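Local coordinates for coiled-coil and C2 domain-containing protein 1-like (PDB 6EI6) that binds monophosphorylated phosphatidylinositols and supports endosomal protein sorting by regulating the ESCRT-III subunit Shrub, probably by preventing its inappropriate polymerisation, at residues E119-V124 and D170-V175; C224-T229 and V245-R250; N134-D139 and I161-S166. All blocks are in the same frame, centred on the assembly; numbering follows the deposited sequence.

How the interactions relate
All three contacts belong to the C2 domain, a sandwich of two four-stranded antiparallel sheets. Interactions 1 and 2 lie in the same sheet, their centres about 9 Å apart. Strands 119-128 and 241-249 are neighbours there, joined by backbone bonds and a Glu121-Arg248 salt bridge, so the two contacts run across the sheet from edge strand 171-176 to edge strand 225-233. Interaction 3 pairs two loops about 23 Å from interaction 1 and 26 Å from interaction 2, centre to centre. Along the chain it falls between the segments of interaction 1, and interaction 2 follows. The sheet contacts build the body of the domain, which the protein needs for membrane interaction; interaction 3 lies at its surface.

Interaction 1: residues E119-V124 and D170-V175; sequences ELEIVV and DERFKV
Glu119-Val124 and Glu171-Val175 run antiparallel, their axes 4.6 Å apart at the closest. Leu120, Ile122 and Val124 form the hydrogen-bonded pairs with Val175, Phe173 and Glu171. The central pair is tightest: Ile122 N to Phe173 O and Phe173 N to Ile122 O are both 2.8 Å. The bond from Glu171 N to Val124 O is weak at 3.4 Å. Strand 171-176 is an edge of one sheet of the C2 sandwich; as in any strand, side chains alternate between the core and the outer face. Branched aliphatics fill the core: Ile122 packs on Val193 and Phe195 and Val124 on Val142 and Val144 of the opposing sheet, while Leu120 meets Phe146. Val124 CG2 sits obliquely 4.0 Å from Phe173 CE1. The outer face is largely charged. With CG anti to the backbone N (chi1 -176°), Glu121 sends OE2 to Arg172 NH1 at 2.8 Å, a salt bridge whose hydrogen bond is weak, the two planar groups 70° apart; the same oxygen also pairs with Arg248. Val123 CG2 lies over one face of that guanidinium, 3.8 Å from NH1. Lys174 CD lies 3.5 Å from Glu119 OE1, and NZ makes a long salt bridge to it.

Interaction 2: residues C224-T229 and V245-R250; sequences CEIHDT and VKIRVR
Ile226 and Ile247 face each other as the hydrogen-bonded pair at the middle of an antiparallel pairing, joined by Ile226 N to Ile247 O at 2.7 Å and the reciprocal bond. This is the sheet of the C2 sandwich that ends in strand 225-233, with strand 241-249 next to it. The two isoleucines point into the core, where beta-branched side chains suit an extended backbone; Ile247 also meets Val193 of the other sheet. On the opposite face, Lys246 and His227 form a non-hydrogen-bonded pair. The lysine CB lies 3.7 Å from Ile226 O. CG, set anti to the carbonyl carbon (chi1 -58°), comes alongside the imidazole, 3.8 Å from His227 CD2. From there the extended chain runs side by side with the histidine and carries CE over the ring, 4.0 Å from the centroid of His227 and only 4° off its normal, a CH-pi contact. NZ turns away from the ring face. A long aliphatic chain with a charged end suits this outer face: its methylenes cover the ring and Val123 of the neighbouring strand. NE2 of the histidine is also hydrogen-bonded to Glu244. Nearer the start of the first segment, Glu225 CB packs on Arg248 CG at 3.9 Å. The arginine's tip is held by Glu121 and Asp114, and OE1 of the glutamate is bonded to His59 and Asn112. A water bridges the two side chains, donating to Glu225 OE1 at 2.8 Å and accepting from Arg248 NE at 2.8 Å.

Interaction 3: residues N134-D139 and I161-S166; sequences NPKDVD and IRDTSS
Asp139 and Val138 grip the backbone of Asp163 and Thr164, and this is the close-packed half of a contact between two loops that lack regular structure. Asp139 OD1 receives Asp163 N at 2.9 Å, the donor lying nearly along its C-O axis. With CG anti to the carbonyl carbon (chi1 -62°), the carboxylate lies across the base of Arg162, OD1 standing 3.1 Å from Arg162 CA. Val138 O takes Thr164 N at 3.3 Å in a nearly straight bond, in the carbonyl plane, and Asp163 N adds a weak second bond to it. Aspartate is short enough for OD1 to meet the nearby backbone N-H. The loop of 134-139 leads into strand 140-145 of the second C2 sheet.

The other half is looser and lies toward solvent. Exposed Pro135 has its carbonyl O 4.1 Å from Ser165 CB, without a bond. Lys136 CG touches Asp163 CB at 3.4 Å, but its bent chain leaves NZ 4.5 Å from Asp163 OD2, beyond a salt bridge.

Asp137 and Asp139 also bring carboxylates toward Asp163: Asp139 OD1 and Asp163 OD1 are 3.0 Å apart. The still shorter approach of Asp137 is doubtful. Such crowding of acids would probably raise their proton affinity or attract a cation, though Arg200 makes a long, weak ion pair with Asp139; this C2 domain lacks three of five residues crucial for calcium binding, so calcium cannot be presumed.

Interaction 1: residues E119-V124 and D170-V175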
loop_
_atom_site.group_PDB
_atom_site.type_symbol
_atom_site.label_atom_id
_atom_site.label_comp_id
_atom_site.label_asym_id
_atom_site.label_seq_id
_atom_site.Cartn_x
_atom_site.Cartn_y
_atom_site.Cartn_z
ATOM N N GLU A 119 -4.789 13.856 -5.395
ATOM C CA GLU A 119 -5.748 13.433 -4.385
ATOM C C GLU A 119 -5.322 12.142 -3.702
ATOM O O GLU A 119 -5.041 11.136 -4.368
ATOM C CB GLU A 119 -7.131 13.243 -5.000
ATOM C CG GLU A 119 -7.890 14.529 -5.074
ATOM C CD GLU A 119 -9.326 14.343 -5.491
ATOM O OE1 GLU A 119 -9.675 13.265 -6.051
ATOM O OE2 GLU A 119 -10.107 15.297 -5.245
ATOM N N LEU A 120 -5.316 12.168 -2.374
ATOM C CA LEU A 120 -5.256 10.971 -1.556
ATOM C C LEU A 120 -6.615 10.773 -0.908
ATOM O O LEU A 120 -7.183 11.720 -0.356
ATOM C CB LEU A 120 -4.163 11.088 -0.498
ATOM C CG LEU A 120 -4.024 9.847 0.369
ATOM C CD1 LEU A 120 -2.565 9.485 0.605
ATOM C CD2 LEU A 120 -4.735 10.091 1.680
ATOM N N GLU A 121 -7.132 9.552 -0.976
ATOM C CA GLU A 121 -8.408 9.203 -0.375
ATOM C C GLU A 121 -8.196 8.265 0.811
ATOM O O GLU A 121 -7.400 7.323 0.733
ATOM C CB GLU A 121 -9.327 8.540 -1.400
ATOM C CG GLU A 121 -10.707 8.233 -0.855
ATOM C CD GLU A 121 -11.614 7.629 -1.890
ATOM O OE1 GLU A 121 -12.407 8.391 -2.496
ATOM O OE2 GLU A 121 -11.521 6.392 -2.104
ATOM N N ILE A 122 -8.920 8.518 1.908
ATOM C CA ILE A 122 -8.925 7.653 3.088
ATOM C C ILE A 122 -10.332 7.098 3.270
ATOM O O ILE A 122 -11.311 7.851 3.207
ATOM C CB ILE A 122 -8.470 8.400 4.350
ATOM C CG1 ILE A 122 -7.022 8.831 4.191
ATOM C CG2 ILE A 122 -8.621 7.518 5.578
ATOM C CD1 ILE A 122 -6.619 9.926 5.130
ATOM N N VAL A 123 -10.434 5.787 3.476
ATOM C CA VAL A 123 -11.712 5.115 3.662
ATOM C C VAL A 123 -11.688 4.439 5.021
ATOM O O VAL A 123 -10.854 3.555 5.263
ATOM C CB VAL A 123 -11.983 4.083 2.562
ATOM C CG1 VAL A 123 -13.353 3.478 2.753
ATOM C CG2 VAL A 123 -11.849 4.720 1.172
ATOM N N VAL A 124 -12.586 4.858 5.909
ATOM C CA VAL A 124 -12.808 4.166 7.172
ATOM C C VAL A 124 -13.931 3.170 6.911
ATOM O O VAL A 124 -15.074 3.560 6.667
ATOM C CB VAL A 124 -13.150 5.141 8.309
ATOM C CG1 VAL A 124 -13.165 4.429 9.654
ATOM C CG2 VAL A 124 -12.152 6.292 8.353
ATOM N N ASP A 170 -18.775 3.851 6.492
ATOM C CA ASP A 170 -18.371 3.650 5.103
ATOM C C ASP A 170 -18.132 5.012 4.500
ATOM O O ASP A 170 -18.773 5.407 3.532
ATOM C CB ASP A 170 -19.402 2.872 4.301
ATOM C CG ASP A 170 -19.320 1.384 4.566
ATOM O OD1 ASP A 170 -18.205 0.825 4.492
ATOM O OD2 ASP A 170 -20.365 0.771 4.867
ATOM N N GLU A 171 -17.192 5.732 5.092
ATOM C CA GLU A 171 -16.985 7.129 4.770
ATOM C C GLU A 171 -15.614 7.321 4.163
ATOM O O GLU A 171 -14.624 6.770 4.658
ATOM C CB GLU A 171 -17.139 8.016 6.007
ATOM C CG GLU A 171 -18.571 8.451 6.252
ATOM C CD GLU A 171 -18.753 9.066 7.619
ATOM O OE1 GLU A 171 -18.350 10.248 7.789
ATOM O OE2 GLU A 171 -19.280 8.359 8.519
ATOM N N ARG A 172 -15.584 8.128 3.105
ATOM C CA ARG A 172 -14.391 8.452 2.345
ATOM C C ARG A 172 -14.056 9.920 2.549
ATOM O O ARG A 172 -14.945 10.774 2.526
ATOM C CB ARG A 172 -14.608 8.170 0.855
ATOM C CG ARG A 172 -15.502 6.978 0.557
ATOM C CD ARG A 172 -15.467 6.577 -0.932
ATOM N NE ARG A 172 -15.700 5.130 -1.108
ATOM C CZ ARG A 172 -14.851 4.259 -1.678
ATOM N NH1 ARG A 172 -13.685 4.660 -2.185
ATOM N NH2 ARG A 172 -15.179 2.972 -1.754
ATOM N N PHE A 173 -12.775 10.220 2.736
ATOM C CA PHE A 173 -12.316 11.595 2.869
ATOM C C PHE A 173 -11.177 11.794 1.887
ATOM O O PHE A 173 -10.313 10.924 1.761
ATOM C CB PHE A 173 -11.844 11.922 4.308
ATOM C CG PHE A 173 -12.787 11.433 5.396
ATOM C CD1 PHE A 173 -12.821 10.093 5.769
ATOM C CD2 PHE A 173 -13.633 12.311 6.046
ATOM C CE1 PHE A 173 -13.687 9.639 6.751
ATOM C CE2 PHE A 173 -14.497 11.860 7.035
ATOM C CZ PHE A 173 -14.524 10.530 7.385
ATOM N N LYS A 174 -11.184 12.914 1.170
ATOM C CA LYS A 174 -10.147 13.216 0.191
ATOM C C LYS A 174 -9.328 14.408 0.659
ATOM O O LYS A 174 -9.858 15.343 1.257
ATOM C CB LYS A 174 -10.743 13.500 -1.186
ATOM C CG LYS A 174 -11.365 12.278 -1.891
ATOM C CD LYS A 174 -11.777 12.636 -3.331
ATOM C CE LYS A 174 -12.858 11.710 -3.874
ATOM N NZ LYS A 174 -13.179 11.988 -5.311
ATOM N N VAL A 175 -8.031 14.380 0.406
ATOM C CA VAL A 175 -7.184 15.510 0.750
ATOM C C VAL A 175 -6.247 15.782 -0.426
ATOM O O VAL A 175 -6.044 14.934 -1.301
ATOM C CB VAL A 175 -6.402 15.261 2.069
ATOM C CG1 VAL A 175 -5.183 14.386 1.830
ATOM C CG2 VAL A 175 -6.005 16.572 2.696
#

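Interaction 2: residues C224-T229 and V245-R250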
loop_
_atom_site.group_PDB
_atom_site.type_symbol
_atom_site.label_atom_id
_atom_site.label_comp_id
_atom_site.label_asym_id
_atom_site.label_seq_id
_atom_site.Cartn_x
_atom_site.Cartn_y
_atom_site.Cartn_z
ATOM N N CYS A 224 -0.740 1.497 -5.208
ATOM C CA CYS A 224 -1.692 2.572 -5.377
ATOM C C CYS A 224 -2.843 2.484 -4.389
ATOM O O CYS A 224 -3.730 3.356 -4.412
ATOM C CB CYS A 224 -2.202 2.595 -6.819
ATOM S SG CYS A 224 -2.718 0.996 -7.307
ATOM N N GLU A 225 -2.850 1.472 -3.521
ATOM C CA GLU A 225 -3.750 1.493 -2.384
ATOM C C GLU A 225 -3.211 0.619 -1.264
ATOM O O GLU A 225 -2.501 -0.366 -1.498
ATOM C CB GLU A 225 -5.171 1.065 -2.765
ATOM C CG GLU A 225 -5.348 -0.361 -3.177
ATOM C CD GLU A 225 -5.217 -0.551 -4.685
ATOM O OE1 GLU A 225 -5.738 0.291 -5.463
ATOM O OE2 GLU A 225 -4.565 -1.537 -5.086
ATOM N N ILE A 226 -3.546 1.015 -0.035
ATOM C CA ILE A 226 -3.402 0.189 1.161
ATOM C C ILE A 226 -4.799 -0.239 1.590
ATOM O O ILE A 226 -5.728 0.575 1.594
ATOM C CB ILE A 226 -2.686 0.956 2.280
ATOM C CG1 ILE A 226 -1.276 1.338 1.838
ATOM C CG2 ILE A 226 -2.676 0.144 3.572
ATOM C CD1 ILE A 226 -0.621 2.419 2.695
ATOM N N HIS A 227 -4.968 -1.518 1.900
ATOM C CA HIS A 227 -6.252 -2.001 2.398
ATOM C C HIS A 227 -6.003 -3.165 3.349
ATOM O O HIS A 227 -5.616 -4.256 2.926
ATOM C CB HIS A 227 -7.171 -2.409 1.259
ATOM C CG HIS A 227 -8.422 -3.096 1.714
ATOM N ND1 HIS A 227 -9.106 -4.000 0.928
ATOM C CD2 HIS A 227 -9.105 -3.024 2.884
ATOM C CE1 HIS A 227 -10.162 -4.446 1.588
ATOM N NE2 HIS A 227 -10.181 -3.872 2.779
ATOM N N ASP A 228 -6.235 -2.941 4.631
ATOM C CA ASP A 228 -6.005 -3.971 5.628
ATOM C C ASP A 228 -6.926 -3.702 6.811
ATOM O O ASP A 228 -7.735 -2.769 6.797
ATOM C CB ASP A 228 -4.535 -3.998 6.038
ATOM C CG ASP A 228 -3.997 -5.407 6.166
ATOM O OD1 ASP A 228 -4.823 -6.324 6.320
ATOM O OD2 ASP A 228 -2.761 -5.601 6.101
ATOM N N THR A 229 -6.809 -4.544 7.830
ATOM C CA THR A 229 -7.499 -4.389 9.098
ATOM C C THR A 229 -6.440 -4.393 10.195
ATOM O O THR A 229 -5.497 -5.193 10.147
ATOM C CB THR A 229 -8.499 -5.513 9.310
ATOM O OG1 THR A 229 -7.773 -6.727 9.446
ATOM C CG2 THR A 229 -9.413 -5.656 8.131
ATOM N N VAL A 245 -9.510 -0.320 6.955
ATOM C CA VAL A 245 -9.211 0.989 6.400
ATOM C C VAL A 245 -8.599 0.829 5.004
ATOM O O VAL A 245 -7.910 -0.153 4.716
ATOM C CB VAL A 245 -8.276 1.719 7.389
ATOM C CG1 VAL A 245 -7.397 2.722 6.688
ATOM C CG2 VAL A 245 -9.095 2.378 8.485
ATOM N N LYS A 246 -8.867 1.799 4.129
ATOM C CA LYS A 246 -8.228 1.897 2.823
ATOM C C LYS A 246 -7.539 3.250 2.687
ATOM O O LYS A 246 -8.045 4.263 3.177
ATOM C CB LYS A 246 -9.235 1.739 1.695
ATOM C CG LYS A 246 -10.021 0.442 1.707
ATOM C CD LYS A 246 -11.120 0.528 0.664
ATOM C CE LYS A 246 -11.609 -0.852 0.287
ATOM N NZ LYS A 246 -12.685 -0.746 -0.737
ATOM N N ILE A 247 -6.376 3.273 2.032
ATOM C CA ILE A 247 -5.744 4.522 1.624
ATOM C C ILE A 247 -5.384 4.405 0.152
ATOM O O ILE A 247 -4.688 3.466 -0.255
ATOM C CB ILE A 247 -4.500 4.850 2.458
ATOM C CG1 ILE A 247 -4.794 4.633 3.948
ATOM C CG2 ILE A 247 -4.068 6.286 2.187
ATOM C CD1 ILE A 247 -3.612 4.946 4.823
ATOM N N ARG A 248 -5.868 5.343 -0.650
ATOM C CA ARG A 248 -5.826 5.184 -2.094
ATOM C C ARG A 248 -5.285 6.435 -2.755
ATOM O O ARG A 248 -5.641 7.550 -2.374
ATOM C CB ARG A 248 -7.207 4.876 -2.641
ATOM C CG ARG A 248 -7.874 3.697 -1.959
ATOM C CD ARG A 248 -9.287 3.496 -2.482
ATOM N NE ARG A 248 -9.304 3.152 -3.908
ATOM C CZ ARG A 248 -9.731 3.974 -4.868
ATOM N NH1 ARG A 248 -10.173 5.197 -4.563
ATOM N NH2 ARG A 248 -9.721 3.574 -6.136
ATOM N N VAL A 249 -4.439 6.242 -3.766
ATOM C CA VAL A 249 -3.977 7.326 -4.623
ATOM C C VAL A 249 -4.213 6.930 -6.077
ATOM O O VAL A 249 -4.478 5.766 -6.394
ATOM C CB VAL A 249 -2.501 7.675 -4.384
ATOM C CG1 VAL A 249 -2.353 8.345 -3.043
ATOM C CG2 VAL A 249 -1.658 6.410 -4.455
ATOM N N ARG A 250 -4.167 7.939 -6.955
ATOM C CA ARG A 250 -4.333 7.679 -8.383
ATOM C C ARG A 250 -3.169 6.861 -8.939
ATOM O O ARG A 250 -3.364 5.986 -9.781
ATOM C CB ARG A 250 -4.475 8.992 -9.154
ATOM C CG ARG A 250 -3.791 8.970 -10.501
ATOM C CD ARG A 250 -4.429 9.886 -11.526
ATOM N NE ARG A 250 -5.576 9.233 -12.158
ATOM C CZ ARG A 250 -6.221 9.714 -13.215
ATOM N NH1 ARG A 250 -5.822 10.849 -13.762
ATOM N NH2 ARG A 250 -7.258 9.060 -13.722
HETATM O O HOH W 1 -8.496 0.813 -5.129
#

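Interaction 3: residues N134-D139 and I161-S166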
loop_
_atom_site.group_PDB
_atom_site.type_symbol
_atom_site.label_atom_id
_atom_site.label_comp_id
_atom_site.label_asym_id
_atom_site.label_seq_id
_atom_site.Cartn_x
_atom_site.Cartn_y
_atom_site.Cartn_z
ATOM N N ASN A 134 -19.746 -2.531 26.666
ATOM C CA ASN A 134 -21.133 -2.675 26.286
ATOM C C ASN A 134 -21.277 -3.655 25.134
ATOM O O ASN A 134 -20.329 -3.898 24.381
ATOM C CB ASN A 134 -21.712 -1.325 25.870
ATOM C CG ASN A 134 -21.131 -0.188 26.670
ATOM O OD1 ASN A 134 -19.985 0.227 26.440
ATOM N ND2 ASN A 134 -21.902 0.310 27.642
ATOM N N PRO A 135 -22.447 -4.243 24.995
ATOM C CA PRO A 135 -22.748 -4.975 23.758
ATOM C C PRO A 135 -23.134 -3.990 22.672
ATOM O O PRO A 135 -22.279 -3.358 22.034
ATOM C CB PRO A 135 -23.921 -5.886 24.158
ATOM C CG PRO A 135 -24.588 -5.177 25.326
ATOM C CD PRO A 135 -23.514 -4.358 26.013
ATOM N N LYS A 136 -24.449 -3.861 22.490
ATOM C CA LYS A 136 -25.119 -2.765 21.804
ATOM C C LYS A 136 -24.802 -1.450 22.527
ATOM O O LYS A 136 -23.911 -1.429 23.384
ATOM C CB LYS A 136 -26.618 -3.095 21.742
ATOM C CG LYS A 136 -27.529 -2.147 20.978
ATOM C CD LYS A 136 -28.921 -2.115 21.611
ATOM C CE LYS A 136 -28.903 -1.775 23.107
ATOM N NZ LYS A 136 -28.296 -0.469 23.479
ATOM N N ASP A 137 -25.546 -0.370 22.232
ATOM C CA ASP A 137 -25.133 1.030 22.392
ATOM C C ASP A 137 -23.817 1.225 23.130
ATOM O O ASP A 137 -23.751 1.859 24.192
ATOM C CB ASP A 137 -26.204 1.894 23.069
ATOM C CG ASP A 137 -25.993 3.413 22.807
ATOM O OD1 ASP A 137 -26.872 4.022 22.148
ATOM O OD2 ASP A 137 -24.991 4.020 23.276
ATOM N N VAL A 138 -22.778 0.622 22.580
ATOM C CA VAL A 138 -21.553 1.367 22.368
ATOM C C VAL A 138 -21.784 2.162 21.084
ATOM O O VAL A 138 -22.277 1.618 20.086
ATOM C CB VAL A 138 -20.333 0.432 22.306
ATOM C CG1 VAL A 138 -20.206 -0.291 20.966
ATOM C CG2 VAL A 138 -19.075 1.171 22.698
ATOM N N ASP A 139 -21.605 3.477 21.166
ATOM C CA ASP A 139 -21.697 4.361 20.014
ATOM C C ASP A 139 -20.287 4.829 19.714
ATOM O O ASP A 139 -19.552 5.208 20.635
ATOM C CB ASP A 139 -22.611 5.567 20.266
ATOM C CG ASP A 139 -24.044 5.172 20.550
ATOM O OD1 ASP A 139 -24.484 4.112 20.056
ATOM O OD2 ASP A 139 -24.746 5.933 21.263
ATOM N N ILE A 161 -21.922 5.974 14.309
ATOM C CA ILE A 161 -22.786 4.804 14.281
ATOM C C ILE A 161 -23.287 4.571 15.694
ATOM O O ILE A 161 -22.600 4.891 16.680
ATOM C CB ILE A 161 -22.055 3.567 13.722
ATOM C CG1 ILE A 161 -20.903 3.156 14.641
ATOM C CG2 ILE A 161 -21.583 3.825 12.310
ATOM C CD1 ILE A 161 -21.291 2.222 15.800
ATOM N N ARG A 162 -24.492 4.019 15.800
ATOM C CA ARG A 162 -25.119 3.787 17.089
ATOM C C ARG A 162 -25.353 2.296 17.262
ATOM O O ARG A 162 -25.812 1.622 16.329
ATOM C CB ARG A 162 -26.433 4.583 17.228
ATOM C CG ARG A 162 -26.248 6.119 17.326
ATOM C CD ARG A 162 -27.552 6.898 17.039
ATOM N NE ARG A 162 -27.557 7.544 15.723
ATOM C CZ ARG A 162 -28.650 7.757 14.987
ATOM N NH1 ARG A 162 -29.846 7.390 15.437
ATOM N NH2 ARG A 162 -28.547 8.343 13.798
ATOM N N ASP A 163 -24.972 1.786 18.436
ATOM C CA ASP A 163 -25.442 0.504 18.949
ATOM C C ASP A 163 -24.828 -0.697 18.238
ATOM O O ASP A 163 -25.557 -1.529 17.685
ATOM C CB ASP A 163 -26.976 0.432 18.860
ATOM C CG ASP A 163 -27.683 1.570 19.613
ATOM O OD1 ASP A 163 -27.012 2.437 20.204
ATOM O OD2 ASP A 163 -28.932 1.608 19.580
ATOM N N THR A 164 -23.497 -0.812 18.274
ATOM C CA THR A 164 -22.819 -2.004 17.769
ATOM C C THR A 164 -21.332 -2.008 18.098
ATOM O O THR A 164 -20.648 -0.987 17.956
ATOM C CB THR A 164 -22.998 -2.154 16.251
ATOM O OG1 THR A 164 -22.089 -3.143 15.764
ATOM C CG2 THR A 164 -22.751 -0.845 15.514
ATOM N N SER A 165 -20.837 -3.172 18.541
ATOM C CA SER A 165 -19.411 -3.405 18.765
ATOM C C SER A 165 -18.621 -3.552 17.464
ATOM O O SER A 165 -17.387 -3.504 17.491
ATOM C CB SER A 165 -19.235 -4.670 19.612
ATOM O OG SER A 165 -17.893 -4.880 20.027
ATOM N N SER A 166 -19.299 -3.753 16.338
ATOM C CA SER A 166 -18.666 -3.960 15.034
ATOM C C SER A 166 -19.276 -2.971 14.049
ATOM O O SER A 166 -20.037 -3.350 13.150
ATOM C CB SER A 166 -18.839 -5.404 14.556
ATOM O OG SER A 166 -18.084 -6.310 15.358
#